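Local coordinates for type II restriction enzyme AgeI (Thalassobius gelatinovorus, PDB 5DWA), which recognises the double-stranded DNA sequence 5'-ACCGGT-3' and cleaves it after the first A, leaving fragments with terminal 5'-phosphates, at residues Gly124-Arg129 with Asp142-Lys147; Gly189-Leu194 with Thr270-Ala275. All coordinates share one frame; numbering follows the deposited sequence.

Contact 1: residues Gly124-Arg129 with Asp142-Lys147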
ATOM      1  N   GLY A 124     -17.077 -12.419  -3.325  1.00 19.37           N
ATOM      2  CA  GLY A 124     -17.679 -13.235  -2.282  1.00 19.18           C
ATOM      3  C   GLY A 124     -17.969 -14.662  -2.709  1.00 18.36           C
ATOM      4  O   GLY A 124     -17.619 -15.608  -2.005  1.00 18.70           O
ATOM      5  N   LEU A 125     -18.596 -14.818  -3.869  1.00 17.49           N
ATOM      6  CA  LEU A 125     -18.920 -16.147  -4.377  1.00 16.93           C
ATOM      7  C   LEU A 125     -17.659 -16.890  -4.790  1.00 15.47           C
ATOM      8  O   LEU A 125     -17.498 -18.080  -4.499  1.00 14.84           O
ATOM      9  CB  LEU A 125     -19.899 -16.049  -5.555  1.00 17.31           C
ATOM     10  CG  LEU A 125     -20.251 -17.361  -6.258  1.00 18.92           C
ATOM     11  CD1 LEU A 125     -20.979 -18.313  -5.321  1.00 19.46           C
ATOM     12  CD2 LEU A 125     -21.103 -17.075  -7.481  1.00 19.58           C
ATOM     13  N   ALA A 126     -16.744 -16.176  -5.439  1.00 14.01           N
ATOM     14  CA  ALA A 126     -15.502 -16.786  -5.880  1.00 12.48           C
ATOM     15  C   ALA A 126     -14.711 -17.352  -4.700  1.00 14.33           C
ATOM     16  O   ALA A 126     -14.239 -18.489  -4.754  1.00 14.49           O
ATOM     17  CB  ALA A 126     -14.666 -15.776  -6.654  1.00 14.11           C
ATOM     18  N   LEU A 127     -14.574 -16.562  -3.633  1.00 15.57           N
ATOM     19  CA  LEU A 127     -13.844 -16.999  -2.446  1.00 15.61           C
ATOM     20  C   LEU A 127     -14.551 -18.182  -1.775  1.00 14.87           C
ATOM     21  O   LEU A 127     -13.899 -19.094  -1.275  1.00 15.70           O
ATOM     22  CB  LEU A 127     -13.678 -15.847  -1.449  1.00 16.33           C
ATOM     23  CG  LEU A 127     -12.797 -14.706  -1.967  1.00 18.52           C
ATOM     24  CD1 LEU A 127     -12.662 -13.594  -0.935  1.00 19.76           C
ATOM     25  CD2 LEU A 127     -11.430 -15.236  -2.377  1.00 19.11           C
ATOM     26  N   THR A 128     -15.880 -18.155  -1.780  1.00 14.35           N
ATOM     27  CA  THR A 128     -16.658 -19.247  -1.205  1.00 15.52           C
ATOM     28  C   THR A 128     -16.418 -20.535  -1.969  1.00 15.85           C
ATOM     29  O   THR A 128     -16.214 -21.599  -1.369  1.00 18.50           O
ATOM     30  CB  THR A 128     -18.157 -18.928  -1.201  1.00 15.94           C
ATOM     31  OG1 THR A 128     -18.384 -17.760  -0.404  1.00 16.97           O
ATOM     32  CG2 THR A 128     -18.961 -20.110  -0.640  1.00 16.16           C
ATOM     33  N   ARG A 129     -16.439 -20.437  -3.292  1.00 16.58           N
ATOM     34  CA  ARG A 129     -16.200 -21.598  -4.137  1.00 15.80           C
ATOM     35  C   ARG A 129     -14.760 -22.079  -4.002  1.00 17.12           C
ATOM     36  O   ARG A 129     -14.496 -23.273  -4.108  1.00 19.08           O
ATOM     37  CB  ARG A 129     -16.540 -21.271  -5.593  1.00 15.72           C
ATOM     38  CG  ARG A 129     -18.020 -20.970  -5.813  1.00 16.00           C
ATOM     39  CD  ARG A 129     -18.282 -20.479  -7.226  1.00 15.60           C
ATOM     40  NE  ARG A 129     -17.931 -21.493  -8.218  1.00 15.81           N
ATOM     41  CZ  ARG A 129     -17.202 -21.267  -9.308  1.00 17.56           C
ATOM     42  NH1 ARG A 129     -16.713 -20.054  -9.558  1.00 18.53           N
ATOM     43  NH2 ARG A 129     -16.938 -22.263 -10.144  1.00 17.61           N
ATOM     44  N   ASP A 142      -6.956 -11.603  -7.190  1.00 12.26           N
ATOM     45  CA  ASP A 142      -7.540 -10.709  -8.190  1.00 11.43           C
ATOM     46  C   ASP A 142      -8.335 -11.376  -9.306  1.00 11.99           C
ATOM     47  O   ASP A 142      -9.389 -10.884  -9.691  1.00 13.87           O
ATOM     48  CB  ASP A 142      -6.416  -9.860  -8.790  1.00 12.16           C
ATOM     49  CG  ASP A 142      -5.604  -9.170  -7.724  1.00 15.02           C
ATOM     50  OD1 ASP A 142      -6.219  -8.515  -6.859  1.00 17.62           O
ATOM     51  OD2 ASP A 142      -4.369  -9.315  -7.722  1.00 16.43           O
ATOM     52  N   VAL A 143      -7.812 -12.466  -9.840  1.00 11.14           N
ATOM     53  CA  VAL A 143      -8.433 -13.116 -10.985  1.00 11.44           C
ATOM     54  C   VAL A 143      -8.589 -14.599 -10.654  1.00 11.11           C
ATOM     55  O   VAL A 143      -7.644 -15.242 -10.200  1.00 13.55           O
ATOM     56  CB  VAL A 143      -7.591 -12.923 -12.268  1.00 13.91           C
ATOM     57  CG1 VAL A 143      -8.239 -13.611 -13.454  1.00 13.33           C
ATOM     58  CG2 VAL A 143      -7.317 -11.433 -12.556  1.00 14.26           C
ATOM     59  N   MET A 144      -9.774 -15.159 -10.844  1.00 11.93           N
ATOM     60  CA  MET A 144      -9.915 -16.573 -10.527  1.00 12.89           C
ATOM     61  C   MET A 144      -9.616 -17.421 -11.759  1.00 13.15           C
ATOM     62  O   MET A 144      -9.752 -16.957 -12.894  1.00 13.41           O
ATOM     63  CB  MET A 144     -11.303 -16.874  -9.938  1.00 16.98           C
ATOM     64  CG  MET A 144     -12.435 -17.060 -10.907  1.00 21.65           C
ATOM     65  SD  MET A 144     -13.906 -17.713 -10.060  1.00 23.13           S
ATOM     66  CE  MET A 144     -15.156 -16.983 -11.100  1.00 23.98           C
ATOM     67  N   ILE A 145      -9.135 -18.636 -11.512  1.00 12.54           N
ATOM     68  CA  ILE A 145      -8.842 -19.597 -12.567  1.00 13.06           C
ATOM     69  C   ILE A 145      -9.807 -20.755 -12.405  1.00 13.39           C
ATOM     70  O   ILE A 145      -9.955 -21.275 -11.293  1.00 12.97           O
ATOM     71  CB  ILE A 145      -7.395 -20.123 -12.510  1.00 11.99           C
ATOM     72  CG1 ILE A 145      -6.389 -18.980 -12.333  1.00 12.38           C
ATOM     73  CG2 ILE A 145      -7.083 -20.957 -13.758  1.00 12.09           C
ATOM     74  CD1 ILE A 145      -4.993 -19.473 -11.959  1.00 13.20           C
ATOM     75  N   GLU A 146     -10.455 -21.134 -13.506  1.00 13.22           N
ATOM     76  CA  GLU A 146     -11.413 -22.238 -13.512  1.00 14.47           C
ATOM     77  C   GLU A 146     -11.076 -23.239 -14.600  1.00 15.52           C
ATOM     78  O   GLU A 146     -10.471 -22.890 -15.613  1.00 16.06           O
ATOM     79  CB  GLU A 146     -12.833 -21.722 -13.715  1.00 15.32           C
ATOM     80  CG  GLU A 146     -13.381 -20.894 -12.570  1.00 16.50           C
ATOM     81  CD  GLU A 146     -14.743 -20.318 -12.890  1.00 17.24           C
ATOM     82  OE1 GLU A 146     -14.859 -19.575 -13.888  1.00 17.95           O
ATOM     83  OE2 GLU A 146     -15.707 -20.622 -12.156  1.00 19.60           O
ATOM     84  N   LYS A 147     -11.502 -24.480 -14.391  1.00 16.30           N
ATOM     85  CA  LYS A 147     -11.271 -25.554 -15.344  1.00 18.35           C
ATOM     86  C   LYS A 147     -12.577 -26.292 -15.577  1.00 19.94           C
ATOM     87  O   LYS A 147     -13.233 -26.703 -14.624  1.00 20.04           O
ATOM     88  CB  LYS A 147     -10.198 -26.509 -14.824  1.00 19.91           C
ATOM     89  CG  LYS A 147     -10.093 -27.832 -15.570  1.00 22.33           C
ATOM     90  CD  LYS A 147      -9.271 -27.702 -16.835  1.00 24.75           C
ATOM     91  CE  LYS A 147      -9.028 -29.062 -17.475  1.00 27.34           C
ATOM     92  NZ  LYS A 147      -8.021 -28.974 -18.567  1.00 29.16           N
TER
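Ala126 sets its methyl group against the sulfur of Met144, with CB 4.0 Å from SD, where the CA atoms of the two segments come nearest. The short axes of helix 124-129 and strand 143-147 pass 10.1 Å apart at 47°. The apolar touch is a single one, that of Ala126 on Met144, and Arg129 and Glu146 make the rest of the bridge. Met144 starts with CG between its backbone N and carbonyl carbon and then runs extended, which carries its thioether to the helix. One turn on from Ala126, Arg129 reaches across. Its chain bends at chi3 (62°), and the NH1 end of the guanidinium comes up beside the same thioether, with NH1 3.7 Å from Met144 SD and Met144 CE lying at the edge of the guanidinium, in its plane. The main link is a salt bridge. Both terminal nitrogens grip a single oxygen of Glu146, NH1 at 2.8 Å and NH2 at 2.9 Å from OE2. That oxygen lies near the guanidinium plane, whereas the carboxylate is turned 74° against it. NH2 approaches OE2 nearly in line with its C-O bond, and NH1 from above the carboxylate plane. Arg129 NE donates to Ser153 O, which further fixes the guanidinium, and Glu146 OE1 is paired with Arg114. A methionine in place of Arg129 would probably leave Glu146 OE2 without the two N-H groups that hold it and Ser153 O without this donor. The arrangement is a helix fastened to one face of a mixed sheet, next to its edge strand 113-117, within the alpha/beta core of a PD-(D/E)XK nuclease.

Contact 2: residues Gly189-Leu194 with Thr270-Ala275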
ATOM      1  N   GLY A 189      -4.926 -26.410  -1.569  1.00 21.40           N
ATOM      2  CA  GLY A 189      -4.716 -27.103  -2.827  1.00 21.06           C
ATOM      3  C   GLY A 189      -5.074 -26.297  -4.060  1.00 19.59           C
ATOM      4  O   GLY A 189      -5.353 -26.864  -5.113  1.00 22.04           O
ATOM      5  N   LEU A 190      -5.062 -24.974  -3.936  1.00 17.09           N
ATOM      6  CA  LEU A 190      -5.339 -24.116  -5.080  1.00 15.96           C
ATOM      7  C   LEU A 190      -4.054 -23.573  -5.701  1.00 16.52           C
ATOM      8  O   LEU A 190      -3.061 -23.361  -5.006  1.00 17.27           O
ATOM      9  CB  LEU A 190      -6.232 -22.948  -4.661  1.00 16.25           C
ATOM     10  CG  LEU A 190      -7.639 -23.295  -4.168  1.00 17.29           C
ATOM     11  CD1 LEU A 190      -8.216 -22.146  -3.357  1.00 19.13           C
ATOM     12  CD2 LEU A 190      -8.552 -23.612  -5.343  1.00 18.52           C
ATOM     13  N   LEU A 191      -4.069 -23.354  -7.010  1.00 14.90           N
ATOM     14  CA  LEU A 191      -2.972 -22.628  -7.641  1.00 15.40           C
ATOM     15  C   LEU A 191      -3.026 -21.174  -7.194  1.00 14.46           C
ATOM     16  O   LEU A 191      -4.101 -20.574  -7.140  1.00 14.61           O
ATOM     17  CB  LEU A 191      -3.049 -22.726  -9.165  1.00 17.31           C
ATOM     18  CG  LEU A 191      -2.740 -24.087  -9.784  1.00 20.43           C
ATOM     19  CD1 LEU A 191      -2.882 -24.020 -11.289  1.00 21.09           C
ATOM     20  CD2 LEU A 191      -1.342 -24.525  -9.392  1.00 23.50           C
ATOM     21  N   SER A 192      -1.867 -20.621  -6.854  1.00 13.27           N
ATOM     22  CA  SER A 192      -1.784 -19.214  -6.473  1.00 12.76           C
ATOM     23  C   SER A 192      -0.636 -18.565  -7.233  1.00 13.02           C
ATOM     24  O   SER A 192       0.526 -18.679  -6.843  1.00 14.68           O
ATOM     25  CB  SER A 192      -1.592 -19.068  -4.966  1.00 14.43           C
ATOM     26  OG  SER A 192      -1.501 -17.702  -4.593  1.00 15.09           O
ATOM     27  N   VAL A 193      -0.969 -17.895  -8.331  1.00 11.40           N
ATOM     28  CA  VAL A 193       0.044 -17.385  -9.246  1.00 11.91           C
ATOM     29  C   VAL A 193       0.246 -15.894  -9.034  1.00 12.26           C
ATOM     30  O   VAL A 193      -0.719 -15.155  -8.864  1.00 13.78           O
ATOM     31  CB  VAL A 193      -0.362 -17.670 -10.704  1.00 14.62           C
ATOM     32  CG1 VAL A 193       0.649 -17.106 -11.684  1.00 15.92           C
ATOM     33  CG2 VAL A 193      -0.523 -19.186 -10.917  1.00 16.47           C
ATOM     34  N   LEU A 194       1.509 -15.465  -9.010  1.00 12.50           N
ATOM     35  CA  LEU A 194       1.844 -14.047  -9.052  1.00 12.70           C
ATOM     36  C   LEU A 194       2.134 -13.654 -10.496  1.00 12.99           C
ATOM     37  O   LEU A 194       3.106 -14.123 -11.081  1.00 15.27           O
ATOM     38  CB  LEU A 194       3.060 -13.759  -8.161  1.00 13.09           C
ATOM     39  CG  LEU A 194       3.503 -12.298  -8.090  1.00 14.46           C
ATOM     40  CD1 LEU A 194       2.412 -11.443  -7.470  1.00 16.94           C
ATOM     41  CD2 LEU A 194       4.807 -12.175  -7.299  1.00 14.81           C
ATOM     42  N   THR A 270       0.549 -20.257 -20.090  1.00 18.56           N
ATOM     43  CA  THR A 270      -0.505 -21.174 -20.520  1.00 19.45           C
ATOM     44  C   THR A 270      -0.019 -22.625 -20.437  1.00 20.47           C
ATOM     45  O   THR A 270      -0.760 -23.502 -19.999  1.00 20.38           O
ATOM     46  CB  THR A 270      -1.009 -20.859 -21.943  1.00 20.61           C
ATOM     47  OG1 THR A 270       0.038 -21.068 -22.902  1.00 22.27           O
ATOM     48  CG2 THR A 270      -1.490 -19.422 -22.019  1.00 20.34           C
ATOM     49  N   ASP A 271       1.232 -22.867 -20.821  1.00 21.91           N
ATOM     50  CA  ASP A 271       1.816 -24.201 -20.683  1.00 24.48           C
ATOM     51  C   ASP A 271       1.767 -24.654 -19.228  1.00 23.75           C
ATOM     52  O   ASP A 271       1.476 -25.819 -18.931  1.00 25.02           O
ATOM     53  CB  ASP A 271       3.260 -24.224 -21.188  1.00 28.15           C
ATOM     54  CG  ASP A 271       3.356 -24.128 -22.698  1.00 32.07           C
ATOM     55  OD1 ASP A 271       2.335 -24.353 -23.384  1.00 33.13           O
ATOM     56  OD2 ASP A 271       4.460 -23.835 -23.200  1.00 34.61           O
ATOM     57  N   TYR A 272       2.048 -23.722 -18.323  1.00 22.52           N
ATOM     58  CA  TYR A 272       2.035 -23.995 -16.893  1.00 21.61           C
ATOM     59  C   TYR A 272       0.643 -24.380 -16.404  1.00 19.92           C
ATOM     60  O   TYR A 272       0.477 -25.393 -15.731  1.00 20.52           O
ATOM     61  CB  TYR A 272       2.551 -22.779 -16.119  1.00 22.05           C
ATOM     62  CG  TYR A 272       2.400 -22.891 -14.623  1.00 23.77           C
ATOM     63  CD1 TYR A 272       3.276 -23.665 -13.870  1.00 23.84           C
ATOM     64  CD2 TYR A 272       1.384 -22.215 -13.958  1.00 24.60           C
ATOM     65  CE1 TYR A 272       3.139 -23.770 -12.502  1.00 23.95           C
ATOM     66  CE2 TYR A 272       1.240 -22.313 -12.591  1.00 24.34           C
ATOM     67  CZ  TYR A 272       2.121 -23.088 -11.867  1.00 24.69           C
ATOM     68  OH  TYR A 272       1.981 -23.189 -10.504  1.00 26.82           O
ATOM     69  N   LEU A 273      -0.356 -23.574 -16.746  1.00 19.70           N
ATOM     70  CA  LEU A 273      -1.728 -23.877 -16.354  1.00 19.45           C
ATOM     71  C   LEU A 273      -2.198 -25.208 -16.932  1.00 20.50           C
ATOM     72  O   LEU A 273      -2.826 -26.001 -16.234  1.00 21.61           O
ATOM     73  CB  LEU A 273      -2.677 -22.762 -16.790  1.00 18.96           C
ATOM     74  CG  LEU A 273      -2.529 -21.446 -16.028  1.00 19.26           C
ATOM     75  CD1 LEU A 273      -3.659 -20.504 -16.407  1.00 18.06           C
ATOM     76  CD2 LEU A 273      -2.493 -21.677 -14.519  1.00 19.51           C
ATOM     77  N   VAL A 274      -1.891 -25.451 -18.203  1.00 21.17           N
ATOM     78  CA  VAL A 274      -2.336 -26.679 -18.858  1.00 23.27           C
ATOM     79  C   VAL A 274      -1.721 -27.902 -18.184  1.00 24.62           C
ATOM     80  O   VAL A 274      -2.410 -28.886 -17.915  1.00 25.89           O
ATOM     81  CB  VAL A 274      -1.991 -26.673 -20.363  1.00 23.42           C
ATOM     82  CG1 VAL A 274      -2.198 -28.056 -20.969  1.00 24.07           C
ATOM     83  CG2 VAL A 274      -2.838 -25.644 -21.089  1.00 23.60           C
ATOM     84  N   ALA A 275      -0.428 -27.821 -17.885  1.00 24.48           N
ATOM     85  CA  ALA A 275       0.279 -28.914 -17.226  1.00 25.20           C
ATOM     86  C   ALA A 275      -0.231 -29.143 -15.805  1.00 26.50           C
ATOM     87  O   ALA A 275      -0.429 -30.281 -15.381  1.00 27.65           O
ATOM     88  CB  ALA A 275       1.771 -28.639 -17.213  1.00 24.28           C
TER
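Strand 191-194 and helix 270-275 run almost exactly antiparallel, at 173°, with their axes 11.5 Å apart and the CA atoms of Leu191 and Leu273 the nearest pair. This is helix-on-sheet packing in the alpha/beta core of the PD-(D/E)XK fold: an interior strand, between strands 159-168 and 236-239, is covered by the last helix of the chain. Gly189, in a Schellman motif with positive phi, ends the preceding helix 178-187 and lets the chain turn into the strand. Leu191 and Val193 point toward the helix, while Ser192 between them points away, and its OG is hydrogen-bonded to OG of Ser182. The contact is made by packing of Leu191 and Val193 on Tyr272 and Leu273. Leu191 forks over two helix residues: CD1 lies 4.0 Å from Leu273 CD2, and CD2 lies 3.8 Å from the phenolic OH of Tyr272. With CG of Tyr272 anti to its backbone N (chi1 172°), the ring extends from the helix to the strand, running past both Leu191 and Val193 in the opposite sense to theirs. Phe238 of the neighbouring strand meets the same ring with the planes inclined at about 55°, and Leu108 of helix 84-109 adjoins Leu273. Nearer the ring's root, Val193 joins in through one branch, the methyl CG2, which rests 4.0 Å from CE2 of Tyr272.

Overall arrangement
From the N terminus, the chain passes through helix 84-109 and edge strand 113-117 before reaching helix 123-130. Contact 1 then closes a short loop of 12 residues, joining that helix to strand 143-148. The chain continues through strand 159-168 and helix 178-187 into strand 191-196, where contact 2 opens. It closes 75 residues later, when helix 268-277 folds back near the C terminus. The two loops thus follow in series, neither nested nor crossed, yet both end on one mixed sheet. Helices 123-130 and 268-277 lie on opposite faces of it, and Ile145 CD1 crosses between the contacts to pack 4.2 Å from Leu273 CD2.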